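Local coordinates for protein Alpha/beta hydrolase (Legionella pneumophila subsp. pneumophila str. Philadelphia 1, PDB 4EZI) that is probably a hydrolase of the alpha/beta-hydrolase fold, perhaps acting on lipid esters such as triacylglycerols, although its actual substrate has not been established, at residues P356-L359 / K360-D364. Sequence-based numbering, arbitrary orientation. Where two conformers were deposited one is given.
Sequences PFVL and KEQVD
Q362 turns its CG beside its own backbone N (chi1 -68°) and then runs extended (chi2 169°), which carries its carboxamide back along helix 355-370 toward V358 and L359. There OE1 lies 3.5 Å from L359 CA, while NE2 is 4.1 Å from V358 CG1. Regular i to i+4 backbone bonds join the turns: Q362 N reaches V358 O at 2.9 Å, and V363 N meets L359 O with an N-H...O angle of 172°. On the more open flank one water donates both to F357 O and to E361 OE2, at 2.9 Å each. K360 NZ forms a 3.1 Å salt bridge with D364 OD2 one turn further along, on its syn lone pair. The helix packs its buried side on strands 162-168 and 310-314 and on helix 99-108. Q362 is buried, and its carboxamide is met by polar groups of the chain: NE2 bonds to the carbonyls of A195 and G167, and OE1 has a weak hydrogen bond with Y105 OH on helix 99-108. G167 belongs to a probable nucleophile elbow, so the amide ties this helix to neighbouring central strands, and weakly to helix 99-108, next to the likely active site.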
# COMPACT_ATOMS: atom_id res chain seq x y z
N PRO A 356 5.62 -6.67 11.48
CA PRO A 356 5.90 -5.69 12.54
C PRO A 356 7.38 -5.28 12.61
O PRO A 356 7.69 -4.16 13.03
CB PRO A 356 5.45 -6.40 13.82
CG PRO A 356 5.40 -7.85 13.48
CD PRO A 356 5.07 -7.93 12.02
N PHE A 357 8.28 -6.18 12.20
CA PHE A 357 9.70 -5.85 12.12
C PHE A 357 9.95 -4.80 11.04
O PHE A 357 10.72 -3.85 11.24
CB PHE A 357 10.53 -7.11 11.82
CG PHE A 357 10.49 -8.15 12.92
CD1 PHE A 357 9.46 -9.05 12.98
CD2 PHE A 357 11.49 -8.23 13.89
CE1 PHE A 357 9.37 -9.99 13.97
CE2 PHE A 357 11.40 -9.19 14.90
CZ PHE A 357 10.35 -10.05 14.94
N VAL A 358 9.29 -4.95 9.90
CA VAL A 358 9.38 -3.98 8.82
C VAL A 358 8.79 -2.63 9.26
O VAL A 358 9.40 -1.58 9.00
CB VAL A 358 8.73 -4.51 7.54
CG1 VAL A 358 8.59 -3.41 6.49
CG2 VAL A 358 9.54 -5.70 7.00
N LEU A 359 7.63 -2.65 9.92
CA LEU A 359 7.06 -1.39 10.42
C LEU A 359 8.04 -0.65 11.34
O LEU A 359 8.17 0.57 11.27
CB LEU A 359 5.70 -1.65 11.08
CG LEU A 359 4.87 -0.48 11.65
CD1 LEU A 359 4.71 0.65 10.68
CD2 LEU A 359 3.50 -0.98 12.13
N LYS A 360 8.70 -1.40 12.22
CA LYS A 360 9.67 -0.79 13.15
C LYS A 360 10.81 -0.13 12.38
O LYS A 360 11.21 0.99 12.70
CB LYS A 360 10.20 -1.86 14.12
CG LYS A 360 11.21 -1.37 15.14
CD LYS A 360 10.76 -0.19 15.94
CE LYS A 360 11.65 0.04 17.20
NZ LYS A 360 13.08 -0.36 16.97
N GLU A 361 11.30 -0.81 11.34
CA GLU A 361 12.33 -0.22 10.49
C GLU A 361 11.86 1.04 9.80
O GLU A 361 12.64 1.99 9.64
CB GLU A 361 12.85 -1.21 9.47
CG GLU A 361 13.52 -2.46 10.03
CD GLU A 361 14.77 -2.22 10.87
OE1 GLU A 361 15.48 -1.21 10.69
OE2 GLU A 361 15.07 -3.09 11.72
N GLN A 362 10.62 1.05 9.33
CA GLN A 362 10.08 2.25 8.68
C GLN A 362 10.07 3.44 9.63
O GLN A 362 10.54 4.51 9.29
CB GLN A 362 8.66 1.97 8.14
CG GLN A 362 8.64 0.98 7.00
CD GLN A 362 7.24 0.50 6.65
OE1 GLN A 362 6.37 0.41 7.51
NE2 GLN A 362 7.02 0.19 5.38
N VAL A 363 9.53 3.23 10.82
CA VAL A 363 9.50 4.30 11.83
C VAL A 363 10.91 4.83 12.13
O VAL A 363 11.15 6.03 12.18
CB VAL A 363 8.80 3.87 13.16
CG1 VAL A 363 8.91 4.99 14.24
CG2 VAL A 363 7.35 3.46 12.92
N ASP A 364 11.84 3.90 12.32
CA ASP A 364 13.21 4.28 12.64
C ASP A 364 13.87 5.07 11.50
O ASP A 364 14.62 6.02 11.74
CB ASP A 364 14.04 3.07 12.98
CG ASP A 364 13.72 2.48 14.33
OD1 ASP A 364 13.11 3.15 15.19
OD2 ASP A 364 14.14 1.32 14.56
O HOH W 1 12.83 -4.40 13.08